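Local coordinates for uncharacterized protein (Vibrio parahaemolyticus, PDB 1ZBP) that is of unknown function but belongs to the ImpE family, pairing an N-terminal run of helices with an antiparallel beta-sheet domain, at residues K133-F142 against D254-E263. Residues are numbered along the deposited sequence; the frame is centred on the assembly and turned at random.
Sequences KGFLANDTSF and DLQNLQVIKE
L255 opens the contact: its CD1 lies 4.1 Å from CB of A137, the last strand residue before the type I' turn that runs from A137 to T140. Beside that turn, N257 O takes a weak bond from N138 N (3.3 Å). L258 CD2 sits between F135 CB (3.9 Å) and A137 CB, on the face that W243 and L176 also cover. Q259 pairs with L136 through both backbone groups: L136 N reaches Q259 O at 2.8 Å, tilted 34° from the carbonyl plane, while Q259 N returns to L136 O in the plane. At V260 the F135 ring comes in obliquely, with CE1 3.6 Å from V260 CB; the K133 side chain, bent at chi2 (72°), brings its CE to 3.8 Å from V260 CG2. Past the strand, I261 N still bonds G134 O (3.0 Å, 157° at the hydrogen), and I261 CD1 lies against G134, 3.6 Å from S141 OG. Backbone bonds thus fix the register of this antiparallel ladder, joining strand 257-260, whose other neighbour is strand 173-178, to the hairpin of strands 135-137 and 140-147, while F135, A137, L258 and V260 form an apolar layer on one face of the sheet.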
ATOM      1  N   LYS A 133      15.880   9.314 -10.332  1.00 39.06           N
ATOM      2  CA  LYS A 133      16.819   9.231  -9.219  1.00 38.33           C
ATOM      3  C   LYS A 133      17.394   7.830  -9.153  1.00 36.52           C
ATOM      4  O   LYS A 133      16.646   6.856  -9.186  1.00 36.01           O
ATOM      5  CB  LYS A 133      16.104   9.543  -7.899  1.00 36.68           C
ATOM      6  CG  LYS A 133      17.011   9.956  -6.761  1.00 37.82           C
ATOM      7  CD  LYS A 133      17.549  11.352  -7.002  1.00 39.02           C
ATOM      8  CE  LYS A 133      18.119  11.971  -5.738  1.00 41.00           C
ATOM      9  NZ  LYS A 133      18.559  13.392  -5.972  1.00 43.25           N
ATOM     10  N   GLY A 134      18.717   7.734  -9.061  1.00 35.76           N
ATOM     11  CA  GLY A 134      19.369   6.437  -8.980  1.00 36.33           C
ATOM     12  C   GLY A 134      19.409   5.903  -7.559  1.00 36.63           C
ATOM     13  O   GLY A 134      19.605   6.652  -6.596  1.00 35.80           O
ATOM     14  N   PHE A 135      19.246   4.592  -7.427  1.00 35.22           N
ATOM     15  CA  PHE A 135      19.232   3.969  -6.116  1.00 32.62           C
ATOM     16  C   PHE A 135      20.102   2.735  -6.020  1.00 33.79           C
ATOM     17  O   PHE A 135      20.486   2.121  -7.018  1.00 34.81           O
ATOM     18  CB  PHE A 135      17.802   3.574  -5.741  1.00 32.95           C
ATOM     19  CG  PHE A 135      16.996   4.701  -5.170  1.00 30.98           C
ATOM     20  CD1 PHE A 135      17.096   5.019  -3.823  1.00 27.65           C
ATOM     21  CD2 PHE A 135      16.144   5.442  -5.971  1.00 29.37           C
ATOM     22  CE1 PHE A 135      16.382   6.051  -3.285  1.00 27.45           C
ATOM     23  CE2 PHE A 135      15.417   6.490  -5.433  1.00 30.16           C
ATOM     24  CZ  PHE A 135      15.531   6.790  -4.089  1.00 28.32           C
ATOM     25  N   LEU A 136      20.411   2.386  -4.782  1.00 34.06           N
ATOM     26  CA  LEU A 136      21.173   1.191  -4.476  1.00 34.16           C
ATOM     27  C   LEU A 136      20.094   0.272  -3.915  1.00 32.02           C
ATOM     28  O   LEU A 136      19.527   0.554  -2.861  1.00 31.43           O
ATOM     29  CB  LEU A 136      22.226   1.485  -3.412  1.00 34.96           C
ATOM     30  CG  LEU A 136      23.672   1.338  -3.870  1.00 34.52           C
ATOM     31  CD1 LEU A 136      23.974   2.346  -4.950  1.00 33.60           C
ATOM     32  CD2 LEU A 136      24.594   1.533  -2.679  1.00 36.33           C
ATOM     33  N   ALA A 137      19.785  -0.801  -4.633  1.00 32.57           N
ATOM     34  CA  ALA A 137      18.743  -1.727  -4.189  1.00 34.60           C
ATOM     35  C   ALA A 137      19.338  -3.076  -3.831  1.00 34.08           C
ATOM     36  O   ALA A 137      19.793  -3.814  -4.697  1.00 35.68           O
ATOM     37  CB  ALA A 137      17.675  -1.883  -5.266  1.00 32.33           C
ATOM     38  N   ASN A 138      19.310  -3.393  -2.540  1.00 36.04           N
ATOM     39  CA  ASN A 138      19.884  -4.636  -2.033  1.00 38.59           C
ATOM     40  C   ASN A 138      21.382  -4.588  -2.354  1.00 40.46           C
ATOM     41  O   ASN A 138      21.952  -5.558  -2.865  1.00 43.85           O
ATOM     42  CB  ASN A 138      19.237  -5.862  -2.706  1.00 38.70           C
ATOM     43  CG  ASN A 138      17.759  -6.044  -2.332  1.00 38.92           C
ATOM     44  OD1 ASN A 138      17.029  -6.792  -2.995  1.00 39.43           O
ATOM     45  ND2 ASN A 138      17.317  -5.367  -1.267  1.00 36.00           N
ATOM     46  N   ASP A 139      22.005  -3.440  -2.085  1.00 40.93           N
ATOM     47  CA  ASP A 139      23.438  -3.254  -2.310  1.00 42.61           C
ATOM     48  C   ASP A 139      23.842  -3.244  -3.800  1.00 42.04           C
ATOM     49  O   ASP A 139      25.029  -3.239  -4.120  1.00 41.56           O
ATOM     50  CB  ASP A 139      24.203  -4.358  -1.554  1.00 46.40           C
ATOM     51  CG  ASP A 139      25.663  -4.002  -1.275  1.00 51.07           C
ATOM     52  OD1 ASP A 139      26.414  -4.896  -0.810  1.00 54.40           O
ATOM     53  OD2 ASP A 139      26.062  -2.840  -1.499  1.00 52.18           O
ATOM     54  N   THR A 140      22.873  -3.247  -4.715  1.00 41.58           N
ATOM     55  CA  THR A 140      23.199  -3.224  -6.153  1.00 39.84           C
ATOM     56  C   THR A 140      22.830  -1.862  -6.742  1.00 37.83           C
ATOM     57  O   THR A 140      21.778  -1.322  -6.428  1.00 38.65           O
ATOM     58  CB  THR A 140      22.441  -4.334  -6.920  1.00 41.06           C
ATOM     59  OG1 THR A 140      22.877  -5.627  -6.465  1.00 40.83           O
ATOM     60  CG2 THR A 140      22.708  -4.217  -8.423  1.00 42.26           C
ATOM     61  N   SER A 141      23.695  -1.307  -7.584  1.00 35.91           N
ATOM     62  CA  SER A 141      23.428  -0.001  -8.163  1.00 35.23           C
ATOM     63  C   SER A 141      22.505  -0.017  -9.392  1.00 33.71           C
ATOM     64  O   SER A 141      22.634  -0.861 -10.275  1.00 35.04           O
ATOM     65  CB  SER A 141      24.742   0.691  -8.523  1.00 36.75           C
ATOM     66  OG  SER A 141      24.522   2.063  -8.884  1.00 40.36           O
ATOM     67  N   PHE A 142      21.569   0.927  -9.429  1.00 32.35           N
ATOM     68  CA  PHE A 142      20.599   1.078 -10.522  1.00 30.72           C
ATOM     69  C   PHE A 142      20.471   2.587 -10.801  1.00 30.04           C
ATOM     70  O   PHE A 142      20.364   3.384  -9.868  1.00 29.27           O
ATOM     71  CB  PHE A 142      19.237   0.505 -10.098  1.00 29.85           C
ATOM     72  CG  PHE A 142      19.237  -0.991  -9.924  1.00 28.77           C
ATOM     73  CD1 PHE A 142      19.195  -1.834 -11.032  1.00 29.48           C
ATOM     74  CD2 PHE A 142      19.334  -1.558  -8.656  1.00 26.88           C
ATOM     75  CE1 PHE A 142      19.256  -3.227 -10.883  1.00 31.04           C
ATOM     76  CE2 PHE A 142      19.398  -2.943  -8.498  1.00 30.48           C
ATOM     77  CZ  PHE A 142      19.360  -3.785  -9.617  1.00 29.72           C
ATOM     78  N   ASP A 254      10.751  -8.626  -2.938  1.00 38.58           N
ATOM     79  CA  ASP A 254      12.168  -8.973  -3.005  1.00 39.56           C
ATOM     80  C   ASP A 254      13.033  -7.765  -2.754  1.00 39.20           C
ATOM     81  O   ASP A 254      14.238  -7.804  -2.984  1.00 42.09           O
ATOM     82  CB  ASP A 254      12.552  -9.557  -4.357  1.00 40.49           C
ATOM     83  CG  ASP A 254      11.879 -10.873  -4.630  1.00 44.02           C
ATOM     84  OD1 ASP A 254      11.481 -11.558  -3.660  1.00 45.66           O
ATOM     85  OD2 ASP A 254      11.754 -11.226  -5.822  1.00 46.93           O
ATOM     86  N   LEU A 255      12.417  -6.683  -2.303  1.00 38.26           N
ATOM     87  CA  LEU A 255      13.160  -5.469  -2.003  1.00 36.62           C
ATOM     88  C   LEU A 255      13.294  -5.341  -0.484  1.00 34.88           C
ATOM     89  O   LEU A 255      12.287  -5.294   0.223  1.00 32.94           O
ATOM     90  CB  LEU A 255      12.423  -4.249  -2.564  1.00 36.31           C
ATOM     91  CG  LEU A 255      13.086  -2.896  -2.297  1.00 38.34           C
ATOM     92  CD1 LEU A 255      14.409  -2.814  -3.057  1.00 39.40           C
ATOM     93  CD2 LEU A 255      12.159  -1.766  -2.717  1.00 39.90           C
ATOM     94  N   GLN A 256      14.532  -5.292   0.006  1.00 32.89           N
ATOM     95  CA  GLN A 256      14.787  -5.150   1.440  1.00 33.53           C
ATOM     96  C   GLN A 256      15.151  -3.712   1.812  1.00 32.34           C
ATOM     97  O   GLN A 256      14.619  -3.176   2.780  1.00 32.61           O
ATOM     98  CB  GLN A 256      15.920  -6.073   1.920  1.00 35.26           C
ATOM     99  CG  GLN A 256      15.544  -7.529   2.140  1.00 38.48           C
ATOM    100  CD  GLN A 256      15.395  -8.296   0.840  1.00 42.45           C
ATOM    101  OE1 GLN A 256      16.292  -8.279  -0.011  1.00 42.88           O
ATOM    102  NE2 GLN A 256      14.258  -8.978   0.678  1.00 42.27           N
ATOM    103  N   ASN A 257      16.058  -3.094   1.061  1.00 30.92           N
ATOM    104  CA  ASN A 257      16.463  -1.722   1.359  1.00 33.35           C
ATOM    105  C   ASN A 257      16.776  -0.875   0.128  1.00 33.28           C
ATOM    106  O   ASN A 257      17.181  -1.377  -0.923  1.00 33.14           O
ATOM    107  CB  ASN A 257      17.706  -1.690   2.261  1.00 36.86           C
ATOM    108  CG  ASN A 257      18.047  -3.044   2.854  1.00 42.15           C
ATOM    109  OD1 ASN A 257      17.534  -3.426   3.915  1.00 44.82           O
ATOM    110  ND2 ASN A 257      18.914  -3.790   2.165  1.00 40.92           N
ATOM    111  N   LEU A 258      16.575   0.423   0.274  1.00 33.32           N
ATOM    112  CA  LEU A 258      16.892   1.369  -0.778  1.00 34.74           C
ATOM    113  C   LEU A 258      17.846   2.392  -0.182  1.00 34.71           C
ATOM    114  O   LEU A 258      17.619   2.887   0.918  1.00 37.00           O
ATOM    115  CB  LEU A 258      15.639   2.081  -1.286  1.00 35.13           C
ATOM    116  CG  LEU A 258      14.798   1.369  -2.343  1.00 35.58           C
ATOM    117  CD1 LEU A 258      13.601   2.249  -2.691  1.00 35.57           C
ATOM    118  CD2 LEU A 258      15.640   1.092  -3.576  1.00 33.21           C
ATOM    119  N   GLN A 259      18.913   2.696  -0.912  1.00 36.13           N
ATOM    120  CA  GLN A 259      19.918   3.679  -0.499  1.00 37.18           C
ATOM    121  C   GLN A 259      20.123   4.621  -1.687  1.00 34.74           C
ATOM    122  O   GLN A 259      20.693   4.213  -2.698  1.00 33.09           O
ATOM    123  CB  GLN A 259      21.234   2.975  -0.164  1.00 39.93           C
ATOM    124  CG  GLN A 259      21.596   3.005   1.303  1.00 45.05           C
ATOM    125  CD  GLN A 259      22.149   4.355   1.739  1.00 48.05           C
ATOM    126  OE1 GLN A 259      21.895   5.376   1.093  1.00 48.36           O
ATOM    127  NE2 GLN A 259      22.906   4.365   2.842  1.00 46.87           N
ATOM    128  N   VAL A 260      19.657   5.864  -1.560  1.00 31.46           N
ATOM    129  CA  VAL A 260      19.761   6.859  -2.633  1.00 30.21           C
ATOM    130  C   VAL A 260      21.205   7.186  -3.025  1.00 30.43           C
ATOM    131  O   VAL A 260      22.108   7.224  -2.187  1.00 30.00           O
ATOM    132  CB  VAL A 260      19.026   8.183  -2.230  1.00 31.29           C
ATOM    133  CG1 VAL A 260      19.801   8.917  -1.116  1.00 28.92           C
ATOM    134  CG2 VAL A 260      18.860   9.089  -3.437  1.00 27.14           C
ATOM    135  N   ILE A 261      21.421   7.406  -4.313  1.00 30.31           N
ATOM    136  CA  ILE A 261      22.744   7.742  -4.808  1.00 29.13           C
ATOM    137  C   ILE A 261      22.898   9.253  -4.627  1.00 31.59           C
ATOM    138  O   ILE A 261      22.249  10.022  -5.316  1.00 32.61           O
ATOM    139  CB  ILE A 261      22.863   7.297  -6.293  1.00 26.79           C
ATOM    140  CG1 ILE A 261      22.826   5.774  -6.335  1.00 27.01           C
ATOM    141  CG2 ILE A 261      24.148   7.837  -6.943  1.00 22.45           C
ATOM    142  CD1 ILE A 261      23.281   5.155  -7.648  1.00 29.18           C
ATOM    143  N   LYS A 262      23.735   9.672  -3.677  1.00 36.81           N
ATOM    144  CA  LYS A 262      23.916  11.095  -3.405  1.00 43.94           C
ATOM    145  C   LYS A 262      24.888  11.722  -4.383  1.00 46.45           C
ATOM    146  O   LYS A 262      25.576  11.021  -5.119  1.00 48.18           O
ATOM    147  CB  LYS A 262      24.430  11.359  -1.965  1.00 45.55           C
ATOM    148  CG  LYS A 262      24.481  10.167  -0.998  1.00 48.49           C
ATOM    149  CD  LYS A 262      23.121   9.791  -0.424  1.00 50.67           C
ATOM    150  CE  LYS A 262      23.231   8.659   0.620  1.00 53.19           C
ATOM    151  NZ  LYS A 262      21.902   8.261   1.212  1.00 52.99           N
ATOM    152  N   GLU A 263      24.924  13.050  -4.403  1.00 50.45           N
ATOM    153  CA  GLU A 263      25.856  13.782  -5.261  1.00 53.08           C
ATOM    154  C   GLU A 263      26.673  14.646  -4.305  1.00 53.98           C
ATOM    155  O   GLU A 263      26.311  15.787  -4.022  1.00 53.85           O
ATOM    156  CB  GLU A 263      25.105  14.659  -6.260  1.00 51.75           C
ATOM    157  CG  GLU A 263      23.829  14.022  -6.755  1.00 55.58           C
ATOM    158  CD  GLU A 263      23.197  14.802  -7.877  1.00 57.18           C
ATOM    159  OE1 GLU A 263      21.948  14.760  -8.005  1.00 56.67           O
ATOM    160  OE2 GLU A 263      23.958  15.440  -8.643  1.00 56.48           O
TER